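Local coordinates for protein TRAP dicarboxylate transporter, DctP subunit (Sulfurospirillum deleyianum, PDB 4OVS) that binds succinate as the solute-binding component of a TRAP transport system, probably delivering it to membrane partners for uptake, at residues Thr31-Pro36 / Tyr70-Glu75; His85-Ser90 / Leu237-Glu242; Val138-Trp143 / Gln258-Ala263. All blocks are in the same frame, centred on the assembly; numbering follows the deposited sequence.

All three contacts lie around one mixed sheet, yet they differ in chemistry. Contact 2 is the buried one, two antiparallel strands joined by backbone hydrogen bonds with apolar side chains on both faces. Contact 1 is partly buried at the loop ends of the sheet, beside the succinate; with no direct hydrogen bond across it, waters do most of the joining. It meets contact 2 where Thr-31 N probably bonds to Ile-86 O. Contact 3 is also partly buried and lays a helix against strand 137-152, through a selenomethionine and an indole. That strand pairs with strand 233-241 of contact 2, Leu-140 and Val-238 being bonded, whereas contacts 1 and 3 do not touch.

Contact 1 (Thr31-Pro36 / Tyr70-Glu75); sequences THVVSP and YGDGEE
Two loops beside the succinate site, each following a strand of the mixed sheet (26-31 and 59-64), meet where Val-33 packs on Asp-72 and Thr-31 faces Tyr-70 and Glu-75 through water. Val-33 belongs to the wall of the pocket, its side chain about 4 Å from the bound succinate at the nearest atoms. The side chains of Val-33 and Asp-72 cross nearly at right angles, CG1 of Val-33 lying 3.5 Å from OD1 of Asp-72. That carboxylate looks to other partners for its polar needs: OD1 forms a salt bridge with Lys-93, a succinate-binding residue, and OD2 accepts from Phe-192 N, so Asp-72 is a second-shell residue that probably positions the lysine.

At the other end, Thr-31 OG1 stands opposite its own backbone N (chi1 -179°), which places it between two waters. It donates to the first at 2.8 Å, and this water donates hydrogen bonds to Tyr-70 O (2.7 Å) and Glu-75 OE1, bridging three residues. The second donates to Thr-31 OG1 and accepts from Tyr-70 N. Within 70-75, Gly-71 is gripped from both ends: its O takes the N-H groups of Glu-74 and Glu-75, while its N reaches Glu-74 OE1 at 2.9 Å. A third water donates to both Thr-31 O (2.7 Å) and Glu-75 OE1 (2.6 Å), giving that carboxylate oxygen two water donors.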
loop_
_atom_site.group_PDB
_atom_site.type_symbol
_atom_site.label_atom_id
_atom_site.label_comp_id
_atom_site.label_asym_id
_atom_site.label_seq_id
_atom_site.Cartn_x
_atom_site.Cartn_y
_atom_site.Cartn_z
ATOM N N THR A 31 -7.465 -1.751 -12.672
ATOM C CA THR A 31 -6.294 -2.592 -12.637
ATOM C C THR A 31 -5.631 -2.410 -11.301
ATOM O O THR A 31 -5.468 -1.308 -10.874
ATOM C CB THR A 31 -5.317 -2.240 -13.780
ATOM O OG1 THR A 31 -4.182 -3.091 -13.750
ATOM C CG2 THR A 31 -4.820 -0.759 -13.711
ATOM N N HIS A 32 -5.300 -3.520 -10.641
ATOM C CA HIS A 32 -4.482 -3.503 -9.419
ATOM C C HIS A 32 -3.691 -4.812 -9.242
ATOM O O HIS A 32 -3.881 -5.776 -10.023
ATOM C CB HIS A 32 -5.354 -3.193 -8.180
ATOM C CG HIS A 32 -6.322 -4.265 -7.801
ATOM N ND1 HIS A 32 -5.937 -5.409 -7.139
ATOM C CD2 HIS A 32 -7.672 -4.325 -7.904
ATOM C CE1 HIS A 32 -7.002 -6.152 -6.894
ATOM N NE2 HIS A 32 -8.070 -5.510 -7.331
ATOM N N VAL A 33 -2.795 -4.819 -8.246
ATOM C CA VAL A 33 -1.789 -5.823 -8.091
ATOM C C VAL A 33 -2.004 -6.806 -6.922
ATOM O O VAL A 33 -1.182 -7.719 -6.720
ATOM C CB VAL A 33 -0.372 -5.168 -7.935
ATOM C CG1 VAL A 33 -0.030 -4.213 -9.117
ATOM C CG2 VAL A 33 -0.274 -4.408 -6.633
ATOM N N VAL A 34 -3.052 -6.593 -6.133
ATOM C CA VAL A 34 -3.391 -7.427 -4.988
ATOM C C VAL A 34 -4.487 -8.483 -5.204
ATOM O O VAL A 34 -5.129 -8.569 -6.262
ATOM C CB VAL A 34 -3.834 -6.565 -3.725
ATOM C CG1 VAL A 34 -2.770 -5.577 -3.308
ATOM C CG2 VAL A 34 -5.167 -5.911 -3.922
ATOM N N SER A 35 -4.615 -9.354 -4.213
ATOM C CA SER A 35 -5.629 -10.406 -4.225
ATOM C C SER A 35 -7.020 -9.835 -4.066
ATOM O O SER A 35 -7.220 -8.905 -3.296
ATOM C CB SER A 35 -5.395 -11.326 -3.016
ATOM O OG SER A 35 -6.455 -12.241 -2.940
ATOM N N PRO A 36 -8.019 -10.426 -4.725
ATOM C CA PRO A 36 -9.386 -9.935 -4.476
ATOM C C PRO A 36 -9.857 -10.169 -3.052
ATOM O O PRO A 36 -10.850 -9.580 -2.624
ATOM C CB PRO A 36 -10.246 -10.807 -5.397
ATOM C CG PRO A 36 -9.275 -11.427 -6.382
ATOM C CD PRO A 36 -7.950 -11.493 -5.737
ATOM N N TYR A 70 -2.077 -5.187 -15.797
ATOM C CA TYR A 70 -0.837 -4.380 -15.649
ATOM C C TYR A 70 -0.321 -4.483 -14.222
ATOM O O TYR A 70 -1.111 -4.534 -13.247
ATOM C CB TYR A 70 -1.061 -2.874 -15.946
ATOM C CG TYR A 70 -1.558 -2.601 -17.319
ATOM C CD1 TYR A 70 -0.724 -2.692 -18.405
ATOM C CD2 TYR A 70 -2.872 -2.234 -17.532
ATOM C CE1 TYR A 70 -1.180 -2.475 -19.662
ATOM C CE2 TYR A 70 -3.341 -2.018 -18.786
ATOM C CZ TYR A 70 -2.482 -2.125 -19.858
ATOM O OH TYR A 70 -2.923 -1.897 -21.142
ATOM N N GLY A 71 1.007 -4.549 -14.107
ATOM C CA GLY A 71 1.695 -4.557 -12.838
ATOM C C GLY A 71 2.236 -3.215 -12.391
ATOM O O GLY A 71 1.990 -2.219 -13.033
ATOM N N ASP A 72 3.003 -3.217 -11.297
ATOM C CA ASP A 72 3.520 -1.994 -10.683
ATOM C C ASP A 72 4.200 -1.117 -11.719
ATOM O O ASP A 72 4.107 0.136 -11.701
ATOM C CB ASP A 72 4.574 -2.346 -9.624
ATOM C CG ASP A 72 3.974 -2.714 -8.266
ATOM O OD1 ASP A 72 2.775 -2.441 -8.016
ATOM O OD2 ASP A 72 4.738 -3.261 -7.425
ATOM N N GLY A 73 4.931 -1.788 -12.599
ATOM C CA GLY A 73 5.827 -1.104 -13.516
ATOM C C GLY A 73 5.159 -0.578 -14.762
ATOM O O GLY A 73 5.780 0.155 -15.527
ATOM N N GLU A 74 3.911 -0.982 -14.986
ATOM C CA GLU A 74 3.210 -0.660 -16.215
ATOM C C GLU A 74 1.907 0.119 -16.009
ATOM O O GLU A 74 1.432 0.757 -16.949
ATOM C CB GLU A 74 2.943 -1.920 -17.038
ATOM C CG GLU A 74 4.176 -2.784 -17.307
ATOM C CD GLU A 74 4.391 -3.827 -16.230
ATOM O OE1 GLU A 74 3.382 -4.357 -15.710
ATOM O OE2 GLU A 74 5.554 -4.110 -15.882
ATOM N N GLU A 75 1.357 0.133 -14.793
ATOM C CA GLU A 75 0.014 0.703 -14.610
ATOM C C GLU A 75 -0.037 2.203 -14.863
ATOM O O GLU A 75 -1.042 2.701 -15.333
ATOM C CB GLU A 75 -0.609 0.361 -13.232
ATOM C CG GLU A 75 0.196 0.833 -12.063
ATOM C CD GLU A 75 -0.394 0.446 -10.727
ATOM O OE1 GLU A 75 -1.561 -0.059 -10.678
ATOM O OE2 GLU A 75 0.320 0.645 -9.729
HETATM O O HOH W 1 -2.340 -2.645 -11.749
HETATM O O HOH W 2 -4.073 -5.878 -13.452
HETATM O O HOH W 3 -3.679 -0.221 -9.136
#

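Contact 2 (His85-Ser90 / Leu237-Glu242); sequences HIAMPS and LVIMSE
Ala-87 and Ile-239 form an antiparallel hydrogen-bonded pair: Ala-87 N meets Ile-239 O at 2.9 Å and nearly straight (173°), and Ile-239 N returns the bond to Ala-87 O. Ser-241 N to His-85 O (2.8 Å) and the longer Leu-237 N to Pro-89 O (3.3 Å) extend the ladder at its two ends. On one face Ile-86 and the selenomethionine Met-240 lie alongside each other, Ile-86 CG1 against Met-240 CG (3.9 Å) and CD1 against SE. Next to them Met-88 CG rests on Val-238 CG2 (3.7 Å). On the other face the Pro-89 ring crosses Ile-239, CD to CG1 at 3.9 Å; CG1 sits between the backbone N and the carbonyl carbon of Ile-239 (chi1 54°), which turns it to that ring. Replacing Ile-86 with an alanine would probably open a gap beside Met-240 and leave its selenium end freer to turn.

Farther out, Leu-79 from helix 75-81 packs on Ala-87 and Ile-239, and its O is bonded to Ser-241 OG. Met-88 O bonds to Lys-40 NZ, tying the strand end to a succinate-binding residue. Strand 86-87 lies between parallel strand 26-31 and antiparallel strand 233-241, consistent with the single reversed strand of the type II periplasmic binding protein fold.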
loop_
_atom_site.group_PDB
_atom_site.type_symbol
_atom_site.label_atom_id
_atom_site.label_comp_id
_atom_site.label_asym_id
_atom_site.label_seq_id
_atom_site.Cartn_x
_atom_site.Cartn_y
_atom_site.Cartn_z
ATOM N N HIS A 85 -8.152 2.539 -16.806
ATOM C CA HIS A 85 -8.962 3.675 -16.463
ATOM C C HIS A 85 -8.863 4.055 -15.008
ATOM O O HIS A 85 -8.885 5.225 -14.669
ATOM C CB HIS A 85 -10.400 3.343 -16.830
ATOM C CG HIS A 85 -10.555 2.947 -18.257
ATOM N ND1 HIS A 85 -11.554 2.112 -18.701
ATOM C CD2 HIS A 85 -9.852 3.307 -19.357
ATOM C CE1 HIS A 85 -11.467 1.979 -20.015
ATOM N NE2 HIS A 85 -10.447 2.699 -20.434
ATOM N N ILE A 86 -8.795 3.055 -14.140
ATOM C CA ILE A 86 -8.828 3.280 -12.694
ATOM C C ILE A 86 -7.795 2.387 -12.030
ATOM O O ILE A 86 -7.654 1.213 -12.366
ATOM C CB ILE A 86 -10.243 3.043 -12.098
ATOM C CG1 ILE A 86 -11.243 3.994 -12.729
ATOM C CG2 ILE A 86 -10.255 3.318 -10.605
ATOM C CD1 ILE A 86 -12.611 3.949 -12.204
ATOM N N ALA A 87 -7.009 2.981 -11.149
ATOM C CA ALA A 87 -6.036 2.263 -10.377
ATOM C C ALA A 87 -6.059 2.682 -8.881
ATOM O O ALA A 87 -6.705 3.686 -8.498
ATOM C CB ALA A 87 -4.688 2.426 -10.959
HETATM N N MSE A 88 -5.388 1.903 -8.031
HETATM C CA MSE A 88 -5.294 2.227 -6.603
HETATM C C MSE A 88 -3.909 1.980 -6.017
HETATM O O MSE A 88 -3.742 1.163 -5.108
HETATM C CB MSE A 88 -6.334 1.472 -5.834
HETATM C CG MSE A 88 -7.746 1.691 -6.257
HETATM SE SE MSE A 88 -8.305 0.324 -7.563
HETATM C CE MSE A 88 -10.191 0.677 -7.541
ATOM N N PRO A 89 -2.904 2.660 -6.553
ATOM C CA PRO A 89 -1.492 2.414 -6.230
ATOM C C PRO A 89 -1.146 2.774 -4.819
ATOM O O PRO A 89 -1.744 3.684 -4.282
ATOM C CB PRO A 89 -0.750 3.338 -7.200
ATOM C CG PRO A 89 -1.716 3.570 -8.283
ATOM C CD PRO A 89 -3.043 3.618 -7.652
ATOM N N SER A 90 -0.202 2.068 -4.193
ATOM C CA SER A 90 0.239 2.470 -2.856
ATOM C C SER A 90 1.031 3.794 -2.956
ATOM O O SER A 90 1.510 4.159 -4.022
ATOM C CB SER A 90 1.098 1.411 -2.209
ATOM O OG SER A 90 2.350 1.359 -2.844
ATOM N N LEU A 237 -3.938 5.639 -2.884
ATOM C CA LEU A 237 -4.702 6.769 -3.402
ATOM C C LEU A 237 -5.348 6.281 -4.684
ATOM O O LEU A 237 -4.670 5.798 -5.600
ATOM C CB LEU A 237 -3.829 7.973 -3.664
ATOM C CG LEU A 237 -4.587 9.101 -4.396
ATOM C CD1 LEU A 237 -5.697 9.685 -3.550
ATOM C CD2 LEU A 237 -3.640 10.169 -4.821
ATOM N N VAL A 238 -6.663 6.311 -4.720
ATOM C CA VAL A 238 -7.399 5.918 -5.928
ATOM C C VAL A 238 -7.197 7.016 -6.949
ATOM O O VAL A 238 -7.383 8.214 -6.643
ATOM C CB VAL A 238 -8.899 5.726 -5.621
ATOM C CG1 VAL A 238 -9.712 5.347 -6.862
ATOM C CG2 VAL A 238 -9.088 4.678 -4.552
ATOM N N ILE A 239 -6.777 6.607 -8.144
ATOM C CA ILE A 239 -6.644 7.511 -9.269
ATOM C C ILE A 239 -7.324 7.040 -10.538
ATOM O O ILE A 239 -7.515 5.846 -10.757
ATOM C CB ILE A 239 -5.200 7.789 -9.648
ATOM C CG1 ILE A 239 -4.463 6.467 -9.876
ATOM C CG2 ILE A 239 -4.526 8.638 -8.573
ATOM C CD1 ILE A 239 -3.146 6.679 -10.520
HETATM N N MSE A 240 -7.664 8.002 -11.389
HETATM C CA MSE A 240 -8.263 7.692 -12.669
HETATM C C MSE A 240 -7.456 8.285 -13.812
HETATM O O MSE A 240 -6.685 9.226 -13.632
HETATM C CB MSE A 240 -9.709 8.175 -12.750
HETATM C CG MSE A 240 -10.619 7.744 -11.671
HETATM SE SE MSE A 240 -12.532 7.922 -12.162
HETATM C CE MSE A 240 -12.732 9.883 -12.015
ATOM N N SER A 241 -7.609 7.691 -14.984
ATOM C CA SER A 241 -6.979 8.208 -16.194
ATOM C C SER A 241 -7.668 9.516 -16.580
ATOM O O SER A 241 -8.889 9.577 -16.767
ATOM C CB SER A 241 -7.091 7.210 -17.345
ATOM O OG SER A 241 -6.735 7.820 -18.572
ATOM N N GLU A 242 -6.881 10.570 -16.672
ATOM C CA GLU A 242 -7.398 11.874 -17.072
ATOM C C GLU A 242 -8.067 11.894 -18.472
ATOM O O GLU A 242 -9.081 12.587 -18.673
ATOM C CB GLU A 242 -6.238 12.865 -17.025
ATOM C CG GLU A 242 -6.591 14.283 -17.206
ATOM C CD GLU A 242 -5.381 15.153 -16.965
ATOM O OE1 GLU A 242 -5.218 15.637 -15.816
ATOM O OE2 GLU A 242 -4.582 15.320 -17.922
#

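Contact 3 (Val138-Trp143 / Gln258-Ala263); sequences VALDYW and QAMKEA
Leu-140 and Asp-141 are neighbours in one strand, yet both start their side chains toward helix 253-289 and so meet the same selenomethionine, Met-260. The alternation of the strand is broken here by a beta bulge: both residues make backbone hydrogen bonds to the single residue Val-238 of the adjoining strand. Leu-140 CD1 comes across Met-260 CG at 4.0 Å, the two side chains nearly perpendicular. Asp-141 slides past Met-260 in the opposite direction, its OD2 4.1 Å from the same CG.

Beyond CG the Met-260 chain bends twice, at chi2 (61°) and chi3, which carries the selenium to the indole of Trp-143. SE lies 3.9 Å from Trp-143 CZ2 and 5.1 Å from the centroid of the six-membered ring, 63° off its normal, an oblique Met-aromatic contact. One turn on, Ala-263 CB approaches the same CZ2 at 4.4 Å. No hydrogen bond joins the two segments directly; the polar atoms meet instead at Thr-264, whose OG1 can accept from Trp-143 NE1 and share or divide its one proton between Asp-141 OD2 and Met-260 O. This hydroxyl therefore ties the carboxylate and the indole to the helix, and probably limits the rotation of both.

Trp-143 also lies close to Lys-40 and Tyr-236, which bind succinate, and is thus second-shell to the site. The axes of strand segment 138-143 and helix segment 258-263 run 22° from parallel and 9.3 Å apart at closest approach. Helix 253-289, here packed on strand 137-152, is consistent with the long helix that spans both domains in TRAP solute-binding proteins.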
loop_
_atom_site.group_PDB
_atom_site.type_symbol
_atom_site.label_atom_id
_atom_site.label_comp_id
_atom_site.label_asym_id
_atom_site.label_seq_id
_atom_site.Cartn_x
_atom_site.Cartn_y
_atom_site.Cartn_z
ATOM N N VAL A 138 -6.494 11.932 -12.246
ATOM C CA VAL A 138 -7.598 12.384 -11.436
ATOM C C VAL A 138 -7.490 11.660 -10.093
ATOM O O VAL A 138 -7.671 10.455 -10.024
ATOM C CB VAL A 138 -8.922 12.025 -12.059
ATOM C CG1 VAL A 138 -10.061 12.677 -11.276
ATOM C CG2 VAL A 138 -8.913 12.408 -13.503
ATOM N N ALA A 139 -7.188 12.417 -9.043
ATOM C CA ALA A 139 -7.034 11.884 -7.698
ATOM C C ALA A 139 -8.365 11.857 -6.981
ATOM O O ALA A 139 -9.026 12.881 -6.871
ATOM C CB ALA A 139 -6.060 12.744 -6.908
ATOM N N LEU A 140 -8.753 10.701 -6.459
ATOM C CA LEU A 140 -10.003 10.608 -5.738
ATOM C C LEU A 140 -9.676 10.413 -4.255
ATOM O O LEU A 140 -9.126 11.319 -3.643
ATOM C CB LEU A 140 -10.863 9.483 -6.308
ATOM C CG LEU A 140 -11.352 9.613 -7.739
ATOM C CD1 LEU A 140 -12.016 8.349 -8.243
ATOM C CD2 LEU A 140 -12.314 10.721 -7.831
ATOM N N ASP A 141 -9.956 9.238 -3.681
ATOM C CA ASP A 141 -9.929 9.049 -2.223
ATOM C C ASP A 141 -8.741 8.215 -1.719
ATOM O O ASP A 141 -8.197 7.430 -2.442
ATOM C CB ASP A 141 -11.126 8.210 -1.770
ATOM C CG ASP A 141 -12.438 8.934 -1.856
ATOM O OD1 ASP A 141 -12.522 10.061 -1.290
ATOM O OD2 ASP A 141 -13.392 8.352 -2.469
ATOM N N TYR A 142 -8.410 8.336 -0.441
ATOM C CA TYR A 142 -7.479 7.411 0.165
ATOM C C TYR A 142 -8.159 6.167 0.716
ATOM O O TYR A 142 -9.235 6.262 1.352
ATOM C CB TYR A 142 -6.737 8.083 1.305
ATOM C CG TYR A 142 -5.856 9.241 0.884
ATOM C CD1 TYR A 142 -4.653 9.007 0.274
ATOM C CD2 TYR A 142 -6.209 10.552 1.137
ATOM C CE1 TYR A 142 -3.816 10.038 -0.093
ATOM C CE2 TYR A 142 -5.371 11.611 0.755
ATOM C CZ TYR A 142 -4.169 11.340 0.147
ATOM O OH TYR A 142 -3.304 12.365 -0.243
ATOM N N TRP A 143 -7.492 5.028 0.473
ATOM C CA TRP A 143 -7.829 3.694 0.997
ATOM C C TRP A 143 -6.732 3.168 1.920
ATOM O O TRP A 143 -5.581 3.565 1.785
ATOM C CB TRP A 143 -8.006 2.721 -0.153
ATOM C CG TRP A 143 -9.268 2.835 -0.942
ATOM C CD1 TRP A 143 -10.167 3.858 -0.921
ATOM C CD2 TRP A 143 -9.742 1.907 -1.917
ATOM N NE1 TRP A 143 -11.207 3.586 -1.790
ATOM C CE2 TRP A 143 -10.965 2.392 -2.411
ATOM C CE3 TRP A 143 -9.269 0.665 -2.394
ATOM C CZ2 TRP A 143 -11.734 1.690 -3.348
ATOM C CZ3 TRP A 143 -10.029 -0.017 -3.294
ATOM C CH2 TRP A 143 -11.253 0.483 -3.761
ATOM N N GLN A 258 -20.371 8.449 -7.162
ATOM C CA GLN A 258 -21.087 8.012 -5.994
ATOM C C GLN A 258 -20.599 6.570 -5.653
ATOM O O GLN A 258 -20.233 6.253 -4.516
ATOM C CB GLN A 258 -22.604 8.078 -6.228
ATOM C CG GLN A 258 -23.370 7.649 -4.994
ATOM C CD GLN A 258 -24.862 7.496 -5.202
ATOM O OE1 GLN A 258 -25.511 8.281 -5.902
ATOM N NE2 GLN A 258 -25.421 6.489 -4.555
ATOM N N ALA A 259 -20.537 5.726 -6.673
ATOM C CA ALA A 259 -20.007 4.374 -6.532
ATOM C C ALA A 259 -18.675 4.381 -5.801
ATOM O O ALA A 259 -18.480 3.625 -4.836
ATOM C CB ALA A 259 -19.872 3.769 -7.838
HETATM N N MSE A 260 -17.768 5.245 -6.199
HETATM C CA MSE A 260 -16.465 5.282 -5.547
HETATM C C MSE A 260 -16.497 5.749 -4.093
HETATM O O MSE A 260 -15.764 5.197 -3.245
HETATM C CB MSE A 260 -15.471 6.133 -6.307
HETATM C CG MSE A 260 -14.029 5.994 -5.759
HETATM SE SE MSE A 260 -13.320 4.160 -5.877
HETATM C CE MSE A 260 -13.043 4.077 -7.793
ATOM N N LYS A 261 -17.313 6.776 -3.803
ATOM C CA LYS A 261 -17.513 7.230 -2.433
ATOM C C LYS A 261 -17.958 6.076 -1.496
ATOM O O LYS A 261 -17.396 5.861 -0.431
ATOM C CB LYS A 261 -18.543 8.379 -2.413
ATOM C CG LYS A 261 -18.681 9.081 -1.053
ATOM C CD LYS A 261 -19.917 10.023 -1.041
ATOM C CE LYS A 261 -20.128 10.766 0.284
ATOM N NZ LYS A 261 -19.050 11.770 0.632
ATOM N N GLU A 262 -18.995 5.372 -1.907
ATOM C CA GLU A 262 -19.511 4.247 -1.153
ATOM C C GLU A 262 -18.450 3.167 -0.966
ATOM O O GLU A 262 -18.301 2.599 0.127
ATOM C CB GLU A 262 -20.743 3.688 -1.870
ATOM C CG GLU A 262 -21.856 4.636 -1.876
ATOM C CD GLU A 262 -23.138 4.084 -2.481
ATOM O OE1 GLU A 262 -23.282 2.844 -2.572
ATOM O OE2 GLU A 262 -24.009 4.899 -2.837
ATOM N N ALA A 263 -17.668 2.928 -2.010
ATOM C CA ALA A 263 -16.672 1.885 -2.023
ATOM C C ALA A 263 -15.512 2.220 -1.100
ATOM O O ALA A 263 -14.923 1.334 -0.471
ATOM C CB ALA A 263 -16.165 1.631 -3.452
#